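Local coordinates for effector protein B, substrate of the Dot/Icm secretion system (Legionella drancourtii, PDB 4JVS) that probably stimulates GTP hydrolysis by a host small GTPase, as the GTPase-activating domain of a larger effector secreted by the bacterium, at residues A[26-31]-A[35-40]; A[72-77]-A[158-163]; A[236-241]-A[263-268]. One frame throughout, in Å; residues are numbered along the deposited sequence.

The three contacts illustrate how a mostly helical domain is assembled from short-range and long-range packing. Contact 1 comes first along the chain and joins a loop to the helix that follows it, helix 34-45. Contact 2, centred about 19 Å away, links helix 60-80 to helix 156-177 in the interior. Contact 3 lies between helices 235-238 and 261-267, its centre about 30 Å from that of contact 2 and about 45 Å from that of contact 1, across the centre of the chain. They come in series; contacts 1 and 2 share the LepB GAP N-terminal subdomain, where helices 34-45 and 60-80 follow each other, and contact 3 belongs to the C-terminal one.

Contact 1 of 3, residues A[26-31]-A[35-40]; sequences LQMEQE and PELIRT
Glu29 and Leu37 run alongside each other, pointing opposite ways, the glutamate reaching from the loop toward the helix and the leucine from the helix toward the loop. Leu37 CD1 lies beside the aliphatic part of Glu29, 3.4 Å from Glu29 CG, and the same methyl is 3.5 Å from the backbone oxygen Gln27 O. The apolar pair is Met28 with Leu37: Leu37 CD2 is 4.1 Å from Met28 CE, and these two side chains cross obliquely. A chi1 of -173° carries CG of Leu37 toward the loop, where the CD1 and CD2 branches part to different residues.

In fold terms, the loop 26-31 doubles back over the opening turns of helix 34-45 in the N-terminal subdomain of the LepB-type GAP domain. The helical residues that meet it, Leu37 and Thr40, are three apart and so lie on one side of the helix. The fold-back is reinforced just beyond 35-40, where Trp41 NE1 donates a hydrogen bond to Gln27 O, and Leu37 also packs on Cys66 of helix 60-80.

Beyond the leucine, the Glu29 side chain lies alongside Thr40. Glu29 OE2 is 3.6 Å from Thr40 OG1, near enough for packing but not a hydrogen bond. That hydroxyl donates instead within the helix, with Thr40 OG1 3.0 Å from Glu36 O, at a C=O...donor angle of 149° and 28° from the carbonyl plane. Thr40 N also donates to Glu36 O, and the two donors approach from opposite faces of that carbonyl.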
ATOM      1  N   LEU A  26     -22.869   2.954  14.571  1.00 44.41           N
ATOM      2  CA  LEU A  26     -21.494   3.308  14.889  1.00 44.37           C
ATOM      3  C   LEU A  26     -21.346   4.818  14.924  1.00 45.72           C
ATOM      4  O   LEU A  26     -21.661   5.504  13.950  1.00 47.85           O
ATOM      5  CB  LEU A  26     -20.532   2.722  13.863  1.00 43.19           C
ATOM      6  CG  LEU A  26     -20.640   1.221  13.640  1.00 42.68           C
ATOM      7  CD1 LEU A  26     -19.616   0.810  12.616  1.00 39.24           C
ATOM      8  CD2 LEU A  26     -20.467   0.454  14.948  1.00 44.00           C
ATOM      9  N   GLN A  27     -20.863   5.328  16.052  1.00 45.52           N
ATOM     10  CA  GLN A  27     -20.680   6.762  16.230  1.00 47.37           C
ATOM     11  C   GLN A  27     -19.258   7.114  16.643  1.00 47.80           C
ATOM     12  O   GLN A  27     -18.596   6.337  17.340  1.00 48.60           O
ATOM     13  CB  GLN A  27     -21.674   7.308  17.257  1.00 49.00           C
ATOM     14  CG  GLN A  27     -22.976   7.798  16.644  1.00 51.16           C
ATOM     15  CD  GLN A  27     -23.843   8.530  17.644  1.00 52.61           C
ATOM     16  OE1 GLN A  27     -24.210   7.975  18.687  1.00 54.90           O
ATOM     17  NE2 GLN A  27     -24.173   9.783  17.338  1.00 47.36           N
ATOM     18  N   MET A  28     -18.790   8.285  16.255  1.00 45.40           N
ATOM     19  CA  MET A  28     -17.437   8.672  16.564  1.00 48.22           C
ATOM     20  C   MET A  28     -17.372   9.699  17.650  1.00 51.17           C
ATOM     21  O   MET A  28     -18.022  10.704  17.617  1.00 49.59           O
ATOM     22  CB  MET A  28     -16.737   9.169  15.347  1.00 47.70           C
ATOM     23  CG  MET A  28     -16.594   8.116  14.296  1.00 48.03           C
ATOM     24  SD  MET A  28     -15.326   8.567  13.159  1.00 53.94           S
ATOM     25  CE  MET A  28     -14.022   9.077  14.241  1.00 39.89           C
ATOM     26  N   GLU A  29     -16.549   9.388  18.627  1.00 56.89           N
ATOM     27  CA  GLU A  29     -16.609   9.948  19.945  1.00 63.13           C
ATOM     28  C   GLU A  29     -16.041  11.334  20.117  1.00 72.10           C
ATOM     29  O   GLU A  29     -15.353  11.863  19.263  1.00 68.45           O
ATOM     30  CB  GLU A  29     -16.008   8.994  20.961  1.00 63.04           C
ATOM     31  CG  GLU A  29     -15.658   7.628  20.420  1.00 59.62           C
ATOM     32  CD  GLU A  29     -16.092   6.521  21.339  1.00 60.33           C
ATOM     33  OE1 GLU A  29     -15.371   6.205  22.285  1.00 59.94           O
ATOM     34  OE2 GLU A  29     -17.167   5.971  21.114  1.00 59.29           O
ATOM     35  N   GLN A  30     -16.338  11.915  21.264  1.00 76.38           N
ATOM     36  CA  GLN A  30     -16.140  13.321  21.454  1.00 77.68           C
ATOM     37  C   GLN A  30     -14.697  13.692  21.251  1.00 78.97           C
ATOM     38  O   GLN A  30     -14.405  14.668  20.595  1.00 81.33           O
ATOM     39  CB  GLN A  30     -16.575  13.697  22.871  1.00 76.29           C
ATOM     40  CG  GLN A  30     -15.555  13.397  23.961  1.00 73.46           C
ATOM     41  CD  GLN A  30     -15.560  14.435  25.072  1.00 69.66           C
ATOM     42  OE1 GLN A  30     -14.750  15.350  25.089  1.00 64.04           O
ATOM     43  NE2 GLN A  30     -16.475  14.285  26.006  1.00 63.52           N
ATOM     44  N   GLU A  31     -13.778  12.946  21.824  1.00 75.38           N
ATOM     45  CA  GLU A  31     -12.415  13.064  21.399  1.00 74.17           C
ATOM     46  C   GLU A  31     -11.730  11.767  21.664  1.00 71.75           C
ATOM     47  O   GLU A  31     -10.534  11.726  21.791  1.00 71.99           O
ATOM     48  CB  GLU A  31     -11.720  14.266  22.038  1.00 77.38           C
ATOM     49  CG  GLU A  31     -10.191  14.257  21.981  1.00 78.69           C
ATOM     50  CD  GLU A  31      -9.610  14.888  20.732  1.00 80.11           C
ATOM     51  OE1 GLU A  31     -10.298  14.922  19.698  1.00 79.95           O
ATOM     52  OE2 GLU A  31      -8.456  15.332  20.770  1.00 73.95           O
ATOM     53  N   PRO A  35      -8.448   3.177  20.046  1.00 40.58           N
ATOM     54  CA  PRO A  35      -8.686   1.965  20.789  1.00 41.56           C
ATOM     55  C   PRO A  35      -9.988   1.956  21.551  1.00 45.23           C
ATOM     56  O   PRO A  35     -10.650   0.959  21.586  1.00 46.15           O
ATOM     57  CB  PRO A  35      -7.542   1.964  21.764  1.00 43.60           C
ATOM     58  CG  PRO A  35      -6.492   2.658  21.066  1.00 43.40           C
ATOM     59  CD  PRO A  35      -7.187   3.784  20.451  1.00 43.27           C
ATOM     60  N   GLU A  36     -10.339   3.045  22.187  1.00 46.14           N
ATOM     61  CA  GLU A  36     -11.611   3.142  22.862  1.00 46.89           C
ATOM     62  C   GLU A  36     -12.775   3.100  21.923  1.00 46.41           C
ATOM     63  O   GLU A  36     -13.810   2.584  22.231  1.00 44.57           O
ATOM     64  CB  GLU A  36     -11.659   4.378  23.716  1.00 49.06           C
ATOM     65  CG  GLU A  36     -10.913   4.172  24.999  1.00 52.17           C
ATOM     66  CD  GLU A  36     -11.227   2.853  25.630  1.00 53.88           C
ATOM     67  OE1 GLU A  36     -10.287   2.129  25.961  1.00 52.46           O
ATOM     68  OE2 GLU A  36     -12.420   2.557  25.798  1.00 55.69           O
ATOM     69  N   LEU A  37     -12.604   3.707  20.781  1.00 44.06           N
ATOM     70  CA  LEU A  37     -13.611   3.679  19.791  1.00 43.42           C
ATOM     71  C   LEU A  37     -13.874   2.261  19.348  1.00 44.44           C
ATOM     72  O   LEU A  37     -14.982   1.838  19.284  1.00 45.14           O
ATOM     73  CB  LEU A  37     -13.091   4.486  18.632  1.00 43.37           C
ATOM     74  CG  LEU A  37     -13.934   4.814  17.437  1.00 43.34           C
ATOM     75  CD1 LEU A  37     -15.220   5.420  17.900  1.00 47.39           C
ATOM     76  CD2 LEU A  37     -13.190   5.793  16.589  1.00 39.54           C
ATOM     77  N   ILE A  38     -12.848   1.498  19.089  1.00 41.63           N
ATOM     78  CA  ILE A  38     -13.028   0.137  18.680  1.00 38.38           C
ATOM     79  C   ILE A  38     -13.637  -0.730  19.745  1.00 42.88           C
ATOM     80  O   ILE A  38     -14.511  -1.502  19.491  1.00 41.86           O
ATOM     81  CB  ILE A  38     -11.691  -0.434  18.294  1.00 39.08           C
ATOM     82  CG1 ILE A  38     -11.155   0.293  17.079  1.00 39.46           C
ATOM     83  CG2 ILE A  38     -11.798  -1.908  18.020  1.00 40.92           C
ATOM     84  CD1 ILE A  38     -12.194   0.731  16.105  1.00 37.59           C
ATOM     85  N   ARG A  39     -13.166  -0.579  20.962  1.00 45.25           N
ATOM     86  CA  ARG A  39     -13.717  -1.270  22.122  1.00 45.41           C
ATOM     87  C   ARG A  39     -15.223  -1.040  22.177  1.00 45.34           C
ATOM     88  O   ARG A  39     -16.001  -1.985  22.303  1.00 43.98           O
ATOM     89  CB  ARG A  39     -13.073  -0.748  23.405  1.00 48.16           C
ATOM     90  CG  ARG A  39     -13.327  -1.606  24.649  1.00 47.93           C
ATOM     91  CD  ARG A  39     -13.390  -0.739  25.917  1.00 52.43           C
ATOM     92  NE  ARG A  39     -14.750  -0.251  26.178  1.00 56.92           N
ATOM     93  CZ  ARG A  39     -15.124   1.028  26.218  1.00 55.86           C
ATOM     94  NH1 ARG A  39     -14.248   2.013  26.026  1.00 51.02           N
ATOM     95  NH2 ARG A  39     -16.392   1.325  26.460  1.00 55.22           N
ATOM     96  N   THR A  40     -15.615   0.227  22.058  1.00 46.89           N
ATOM     97  CA  THR A  40     -17.020   0.619  22.001  1.00 45.79           C
ATOM     98  C   THR A  40     -17.783  -0.105  20.903  1.00 43.49           C
ATOM     99  O   THR A  40     -18.816  -0.725  21.159  1.00 44.71           O
ATOM    100  CB  THR A  40     -17.182   2.130  21.780  1.00 45.18           C
ATOM    101  OG1 THR A  40     -16.704   2.843  22.927  1.00 45.38           O
ATOM    102  CG2 THR A  40     -18.639   2.473  21.560  1.00 40.86           C
TER

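Contact 2 of 3, residues A[72-77]-A[158-163]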
ATOM      1  N   ASN A  72       0.752   7.038  15.390  1.00 36.37           N
ATOM      2  CA  ASN A  72       1.787   7.993  15.765  1.00 39.37           C
ATOM      3  C   ASN A  72       2.244   7.839  17.226  1.00 39.08           C
ATOM      4  O   ASN A  72       3.450   7.820  17.505  1.00 40.89           O
ATOM      5  CB  ASN A  72       1.341   9.421  15.430  1.00 38.81           C
ATOM      6  CG  ASN A  72       1.385   9.709  13.928  1.00 43.36           C
ATOM      7  OD1 ASN A  72       2.331   9.316  13.242  1.00 46.66           O
ATOM      8  ND2 ASN A  72       0.363  10.389  13.412  1.00 42.39           N
ATOM      9  N   THR A  73       1.288   7.699  18.139  1.00 35.08           N
ATOM     10  CA  THR A  73       1.580   7.431  19.546  1.00 37.77           C
ATOM     11  C   THR A  73       2.387   6.139  19.731  1.00 40.22           C
ATOM     12  O   THR A  73       3.337   6.088  20.516  1.00 38.81           O
ATOM     13  CB  THR A  73       0.283   7.294  20.361  1.00 36.64           C
ATOM     14  OG1 THR A  73      -0.498   8.476  20.208  1.00 37.81           O
ATOM     15  CG2 THR A  73       0.592   7.110  21.828  1.00 43.64           C
ATOM     16  N   VAL A  74       1.987   5.093  19.019  1.00 38.47           N
ATOM     17  CA  VAL A  74       2.686   3.819  19.074  1.00 38.30           C
ATOM     18  C   VAL A  74       4.095   3.941  18.479  1.00 42.30           C
ATOM     19  O   VAL A  74       5.085   3.571  19.124  1.00 42.58           O
ATOM     20  CB  VAL A  74       1.904   2.718  18.334  1.00 35.83           C
ATOM     21  CG1 VAL A  74       2.644   1.396  18.420  1.00 37.64           C
ATOM     22  CG2 VAL A  74       0.513   2.583  18.904  1.00 35.86           C
ATOM     23  N   ALA A  75       4.185   4.460  17.257  1.00 39.12           N
ATOM     24  CA  ALA A  75       5.477   4.653  16.606  1.00 36.47           C
ATOM     25  C   ALA A  75       6.398   5.542  17.434  1.00 38.03           C
ATOM     26  O   ALA A  75       7.601   5.303  17.487  1.00 38.49           O
ATOM     27  CB  ALA A  75       5.288   5.241  15.205  1.00 37.16           C
ATOM     28  N   GLU A  76       5.840   6.558  18.090  1.00 38.99           N
ATOM     29  CA  GLU A  76       6.639   7.384  18.999  1.00 41.58           C
ATOM     30  C   GLU A  76       7.121   6.590  20.215  1.00 42.71           C
ATOM     31  O   GLU A  76       8.276   6.692  20.625  1.00 44.40           O
ATOM     32  CB  GLU A  76       5.885   8.654  19.413  1.00 39.32           C
ATOM     33  CG  GLU A  76       6.735   9.651  20.189  1.00 45.08           C
ATOM     34  CD  GLU A  76       7.885  10.239  19.365  1.00 56.81           C
ATOM     35  OE1 GLU A  76       7.910  10.057  18.125  1.00 55.60           O
ATOM     36  OE2 GLU A  76       8.760  10.907  19.959  1.00 58.85           O
ATOM     37  N   HIS A  77       6.243   5.759  20.758  1.00 41.11           N
ATOM     38  CA  HIS A  77       6.586   4.957  21.925  1.00 41.87           C
ATOM     39  C   HIS A  77       7.695   3.950  21.577  1.00 44.59           C
ATOM     40  O   HIS A  77       8.620   3.747  22.359  1.00 47.69           O
ATOM     41  CB  HIS A  77       5.334   4.259  22.463  1.00 45.36           C
ATOM     42  CG  HIS A  77       5.446   3.808  23.884  1.00 50.88           C
ATOM     43  ND1 HIS A  77       6.653   3.609  24.515  1.00 55.76           N
ATOM     44  CD2 HIS A  77       4.482   3.508  24.790  1.00 53.16           C
ATOM     45  CE1 HIS A  77       6.430   3.201  25.758  1.00 57.21           C
ATOM     46  NE2 HIS A  77       5.126   3.134  25.946  1.00 59.05           N
ATOM     47  N   ALA A 158       7.227  -6.817  13.504  1.00 40.58           N
ATOM     48  CA  ALA A 158       6.139  -7.605  12.945  1.00 41.04           C
ATOM     49  C   ALA A 158       4.861  -7.420  13.745  1.00 43.08           C
ATOM     50  O   ALA A 158       3.771  -7.454  13.179  1.00 43.67           O
ATOM     51  CB  ALA A 158       6.516  -9.068  12.888  1.00 46.49           C
ATOM     52  N   LYS A 159       4.998  -7.213  15.053  1.00 41.49           N
ATOM     53  CA  LYS A 159       3.835  -7.028  15.915  1.00 40.97           C
ATOM     54  C   LYS A 159       3.178  -5.666  15.711  1.00 40.91           C
ATOM     55  O   LYS A 159       1.950  -5.558  15.704  1.00 40.89           O
ATOM     56  CB  LYS A 159       4.202  -7.255  17.387  1.00 40.84           C
ATOM     57  CG  LYS A 159       4.435  -8.730  17.719  1.00 47.36           C
ATOM     58  CD  LYS A 159       5.008  -8.953  19.114  1.00 49.43           C
ATOM     59  CE  LYS A 159       5.315 -10.428  19.367  1.00 47.85           C
ATOM     60  NZ  LYS A 159       5.841 -10.656  20.743  1.00 51.76           N
ATOM     61  N   MET A 160       4.007  -4.636  15.537  1.00 40.90           N
ATOM     62  CA  MET A 160       3.543  -3.267  15.344  1.00 38.95           C
ATOM     63  C   MET A 160       2.854  -3.136  14.005  1.00 39.98           C
ATOM     64  O   MET A 160       1.802  -2.508  13.889  1.00 41.23           O
ATOM     65  CB  MET A 160       4.724  -2.306  15.367  1.00 39.54           C
ATOM     66  CG  MET A 160       5.522  -2.357  16.645  1.00 43.59           C
ATOM     67  SD  MET A 160       4.581  -1.771  18.059  1.00 43.39           S
ATOM     68  CE  MET A 160       5.533  -2.521  19.379  1.00 42.90           C
ATOM     69  N   GLN A 161       3.468  -3.724  12.988  1.00 38.75           N
ATOM     70  CA  GLN A 161       2.932  -3.679  11.638  1.00 38.71           C
ATOM     71  C   GLN A 161       1.607  -4.437  11.572  1.00 39.59           C
ATOM     72  O   GLN A 161       0.724  -4.126  10.772  1.00 40.87           O
ATOM     73  CB  GLN A 161       3.961  -4.266  10.674  1.00 38.57           C
ATOM     74  CG  GLN A 161       3.531  -4.339   9.241  1.00 38.75           C
ATOM     75  CD  GLN A 161       4.530  -3.694   8.319  1.00 42.36           C
ATOM     76  OE1 GLN A 161       4.767  -2.491   8.403  1.00 47.03           O
ATOM     77  NE2 GLN A 161       5.128  -4.487   7.428  1.00 42.86           N
ATOM     78  N   ARG A 162       1.442  -5.365  12.465  1.00 39.44           N
ATOM     79  CA  ARG A 162       0.326  -6.253  12.450  1.00 41.49           C
ATOM     80  C   ARG A 162      -0.833  -5.591  13.105  1.00 40.00           C
ATOM     81  O   ARG A 162      -1.948  -5.782  12.716  1.00 41.25           O
ATOM     82  CB  ARG A 162       0.758  -7.481  13.216  1.00 43.02           C
ATOM     83  CG  ARG A 162      -0.063  -8.672  13.145  1.00 46.36           C
ATOM     84  CD  ARG A 162       0.623  -9.722  13.915  1.00 50.37           C
ATOM     85  NE  ARG A 162       1.615 -10.372  13.084  1.00 57.19           N
ATOM     86  CZ  ARG A 162       2.671 -11.023  13.533  1.00 54.38           C
ATOM     87  NH1 ARG A 162       2.900 -11.100  14.817  1.00 50.23           N
ATOM     88  NH2 ARG A 162       3.501 -11.577  12.681  1.00 52.90           N
ATOM     89  N   LEU A 163      -0.553  -4.827  14.136  1.00 37.83           N
ATOM     90  CA  LEU A 163      -1.544  -3.986  14.799  1.00 39.15           C
ATOM     91  C   LEU A 163      -1.974  -2.870  13.855  1.00 36.40           C
ATOM     92  O   LEU A 163      -3.136  -2.476  13.800  1.00 33.02           O
ATOM     93  CB  LEU A 163      -0.935  -3.375  16.069  1.00 40.34           C
ATOM     94  CG  LEU A 163      -1.710  -2.248  16.762  1.00 41.05           C
ATOM     95  CD1 LEU A 163      -2.922  -2.787  17.505  1.00 37.98           C
ATOM     96  CD2 LEU A 163      -0.813  -1.426  17.688  1.00 40.28           C
TER
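Val74 meets both Met160 and Leu163, and every direct touch between 72-77 and 158-163 is apolar. The closest is Val74 CG1 to Met160 SD at 3.7 Å, the two chains meeting at a slant. Met160 is bent at its second torsion (chi2 -66°), which turns the sulfur out toward the valine branch. The second is looser: Val74 CG2 is 4.4 Å from Leu163 CD2. CG1 of Val74 stands anti to the backbone N (chi1 -179°), and the two methyls thereby serve different partners, one for each of two residues three apart on the facing helix. All three side chains are buried, and all three have CB directed at the opposite helix. The pairing is slight in area, 100 Å² in total; the nearest CA atoms, CA of Val74 and CA of Met160, are 8.1 Å apart, with the side chains filling the interval.

No hydrogen bond crosses between the segments, and their backbone bonds stay within each helix. Glu76 N donates to Asn72 O at 2.8 Å, and Leu163 N to Lys159 O at 3.0 Å.

Helix 60-80 and helix 156-177 thus join through a small buried apolar contact inside the N-terminal subdomain. Helix 193-214 adds Phe202 against Leu163, helix 118-124 brings Leu122 to Met160, and Gln161 also packs on a basic side chain of another protein chain. On the 72-77 side, Asn72 OD1 hydrogen-bonds Arg123 NE of helix 118-124, and Glu76 OE1 forms a salt bridge with Arg123 NH1.

Contact 3 of 3, residues A[236-241]-A[263-268]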
ATOM      1  N   GLN A 236      30.311  12.955   4.260  1.00 56.82           N
ATOM      2  CA  GLN A 236      30.815  12.122   3.221  1.00 56.65           C
ATOM      3  C   GLN A 236      29.760  11.182   2.708  1.00 52.34           C
ATOM      4  O   GLN A 236      29.724  10.869   1.558  1.00 51.29           O
ATOM      5  CB  GLN A 236      31.973  11.340   3.788  1.00 63.86           C
ATOM      6  CG  GLN A 236      33.166  11.196   2.930  1.00 65.54           C
ATOM      7  CD  GLN A 236      33.726   9.823   3.052  1.00 72.78           C
ATOM      8  OE1 GLN A 236      34.801   9.623   3.603  1.00 76.18           O
ATOM      9  NE2 GLN A 236      32.989   8.854   2.556  1.00 68.10           N
ATOM     10  N   THR A 237      28.918  10.683   3.579  1.00 54.79           N
ATOM     11  CA  THR A 237      27.868   9.786   3.140  1.00 54.69           C
ATOM     12  C   THR A 237      26.867  10.511   2.319  1.00 51.64           C
ATOM     13  O   THR A 237      26.262   9.987   1.428  1.00 49.80           O
ATOM     14  CB  THR A 237      27.132   9.137   4.296  1.00 55.93           C
ATOM     15  OG1 THR A 237      28.004   8.224   4.950  1.00 56.01           O
ATOM     16  CG2 THR A 237      25.964   8.389   3.769  1.00 48.62           C
ATOM     17  N   LEU A 238      26.654  11.733   2.718  1.00 51.47           N
ATOM     18  CA  LEU A 238      25.650  12.602   2.121  1.00 49.51           C
ATOM     19  C   LEU A 238      26.073  13.152   0.752  1.00 48.51           C
ATOM     20  O   LEU A 238      25.228  13.414  -0.096  1.00 47.90           O
ATOM     21  CB  LEU A 238      25.322  13.738   3.088  1.00 48.05           C
ATOM     22  CG  LEU A 238      24.095  14.617   2.855  1.00 45.68           C
ATOM     23  CD1 LEU A 238      22.812  13.806   2.857  1.00 41.81           C
ATOM     24  CD2 LEU A 238      24.049  15.690   3.931  1.00 47.66           C
ATOM     25  N   ASN A 239      27.379  13.323   0.535  1.00 51.36           N
ATOM     26  CA  ASN A 239      27.891  13.797  -0.757  1.00 47.60           C
ATOM     27  C   ASN A 239      27.990  12.679  -1.781  1.00 44.17           C
ATOM     28  O   ASN A 239      28.341  12.912  -2.937  1.00 43.71           O
ATOM     29  CB  ASN A 239      29.249  14.483  -0.606  1.00 45.26           C
ATOM     30  CG  ASN A 239      29.159  15.803   0.140  1.00 52.02           C
ATOM     31  OD1 ASN A 239      29.751  15.963   1.208  1.00 61.09           O
ATOM     32  ND2 ASN A 239      28.419  16.759  -0.419  1.00 46.44           N
ATOM     33  N   ALA A 240      27.677  11.466  -1.339  1.00 43.09           N
ATOM     34  CA  ALA A 240      27.658  10.299  -2.211  1.00 45.75           C
ATOM     35  C   ALA A 240      26.246  10.031  -2.745  1.00 46.61           C
ATOM     36  O   ALA A 240      26.041   9.201  -3.636  1.00 45.59           O
ATOM     37  CB  ALA A 240      28.194   9.071  -1.466  1.00 41.29           C
ATOM     38  N   MET A 241      25.269  10.735  -2.191  1.00 45.78           N
ATOM     39  CA  MET A 241      23.876  10.499  -2.542  1.00 44.36           C
ATOM     40  C   MET A 241      23.490  11.042  -3.919  1.00 43.26           C
ATOM     41  O   MET A 241      24.059  12.023  -4.394  1.00 43.91           O
ATOM     42  CB  MET A 241      22.969  11.067  -1.454  1.00 43.53           C
ATOM     43  CG  MET A 241      23.230  10.431  -0.109  1.00 44.16           C
ATOM     44  SD  MET A 241      21.818  10.548   0.986  1.00 44.78           S
ATOM     45  CE  MET A 241      21.948   8.974   1.845  1.00 33.77           C
ATOM     46  N   ILE A 263      18.431  19.015   6.626  1.00 41.26           N
ATOM     47  CA  ILE A 263      17.939  19.683   5.427  1.00 41.20           C
ATOM     48  C   ILE A 263      18.691  20.981   5.162  1.00 43.04           C
ATOM     49  O   ILE A 263      18.832  21.407   4.013  1.00 41.49           O
ATOM     50  CB  ILE A 263      16.431  19.974   5.488  1.00 40.55           C
ATOM     51  CG1 ILE A 263      15.904  20.281   4.081  1.00 38.22           C
ATOM     52  CG2 ILE A 263      16.136  21.103   6.469  1.00 43.81           C
ATOM     53  CD1 ILE A 263      14.567  20.968   4.062  1.00 41.21           C
ATOM     54  N   MET A 264      19.125  21.647   6.206  1.00 44.52           N
ATOM     55  CA  MET A 264      19.951  22.825   6.097  1.00 44.32           C
ATOM     56  C   MET A 264      21.314  22.504   5.537  1.00 43.95           C
ATOM     57  O   MET A 264      21.893  23.253   4.804  1.00 41.64           O
ATOM     58  CB  MET A 264      20.046  23.521   7.432  1.00 47.58           C
ATOM     59  CG  MET A 264      19.008  24.597   7.657  1.00 46.75           C
ATOM     60  SD  MET A 264      18.300  25.144   6.141  1.00 45.92           S
ATOM     61  CE  MET A 264      16.785  25.790   6.729  1.00 48.55           C
ATOM     62  N   ARG A 265      21.821  21.358   5.911  1.00 45.32           N
ATOM     63  CA  ARG A 265      23.089  20.882   5.440  1.00 45.62           C
ATOM     64  C   ARG A 265      23.086  20.706   3.956  1.00 43.24           C
ATOM     65  O   ARG A 265      24.041  20.975   3.292  1.00 43.50           O
ATOM     66  CB  ARG A 265      23.347  19.535   6.070  1.00 42.53           C
ATOM     67  CG  ARG A 265      24.786  19.271   6.392  1.00 45.77           C
ATOM     68  CD  ARG A 265      24.918  18.610   7.732  1.00 45.36           C
ATOM     69  NE  ARG A 265      25.110  17.206   7.532  1.00 50.06           N
ATOM     70  CZ  ARG A 265      24.752  16.279   8.384  1.00 53.35           C
ATOM     71  NH1 ARG A 265      24.957  15.016   8.075  1.00 56.97           N
ATOM     72  NH2 ARG A 265      24.193  16.609   9.529  1.00 55.21           N
ATOM     73  N   ILE A 266      21.991  20.204   3.458  1.00 42.27           N
ATOM     74  CA  ILE A 266      21.806  19.890   2.051  1.00 42.56           C
ATOM     75  C   ILE A 266      21.584  21.143   1.218  1.00 40.80           C
ATOM     76  O   ILE A 266      22.180  21.309   0.158  1.00 41.85           O
ATOM     77  CB  ILE A 266      20.608  18.937   1.881  1.00 42.77           C
ATOM     78  CG1 ILE A 266      20.958  17.553   2.445  1.00 41.36           C
ATOM     79  CG2 ILE A 266      20.179  18.857   0.433  1.00 40.59           C
ATOM     80  CD1 ILE A 266      19.748  16.677   2.698  1.00 42.56           C
ATOM     81  N   LEU A 267      20.732  22.032   1.712  1.00 40.92           N
ATOM     82  CA  LEU A 267      20.400  23.251   0.990  1.00 41.51           C
ATOM     83  C   LEU A 267      21.542  24.278   1.029  1.00 41.45           C
ATOM     84  O   LEU A 267      21.642  25.150   0.181  1.00 41.44           O
ATOM     85  CB  LEU A 267      19.122  23.851   1.577  1.00 43.87           C
ATOM     86  CG  LEU A 267      17.732  23.489   1.041  1.00 40.33           C
ATOM     87  CD1 LEU A 267      17.714  22.198   0.261  1.00 39.11           C
ATOM     88  CD2 LEU A 267      16.765  23.420   2.201  1.00 40.24           C
ATOM     89  N   LYS A 268      22.407  24.153   2.023  1.00 43.86           N
ATOM     90  CA  LYS A 268      23.513  25.078   2.242  1.00 41.58           C
ATOM     91  C   LYS A 268      24.663  24.801   1.290  1.00 42.52           C
ATOM     92  O   LYS A 268      25.598  25.591   1.206  1.00 46.06           O
ATOM     93  CB  LYS A 268      24.032  24.865   3.664  1.00 43.62           C
ATOM     94  CG  LYS A 268      24.811  25.986   4.293  1.00 47.69           C
ATOM     95  CD  LYS A 268      25.646  25.439   5.448  1.00 47.79           C
ATOM     96  CE  LYS A 268      24.840  24.525   6.352  1.00 45.69           C
ATOM     97  NZ  LYS A 268      25.709  23.875   7.375  1.00 50.49           N
TER
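The short helix 235-238 is packed against helix 261-267 in the C-terminal subdomain of the GAP domain, a small helix-helix contact in which Leu238 meets Ile266 and Arg265. A single methyl of the leucine does the touching. Leu238 CD2 lies 3.9 Å from Ile266 CG1, and the leucine and isoleucine chains stand nearly perpendicular. The leucine stem reaches across with CG anti to the backbone N (chi1 -167°), and CB of Leu238 already heads for the facing helix.

The same methyl approaches Arg265, with Leu238 CD2 4.0 Å from Arg265 NE. It comes at an oblique angle to the guanidinium, and the arginine chain is bent at its second and third torsions (138° and 100°). The model also joins Arg265 NH2 to an acetic acid, probably from the crystallisation liquor, so the exact position of the guanidinium deserves caution.

Behind the pair, Leu246 and Ile249 of helix 243-253 pack on Leu238 and Ile266 respectively, while Val276 of helix 271-280 also lies against Ile266. Helix 243-253 therefore backs both partners.

Leu238 and Ile266 are buried, whereas Arg265 is partly exposed. No hydrogen bond spans the two segments, so their cohesion rests on packing that is apolar toward Ile266, with the leucine methyl also beside the polar Arg265 NE.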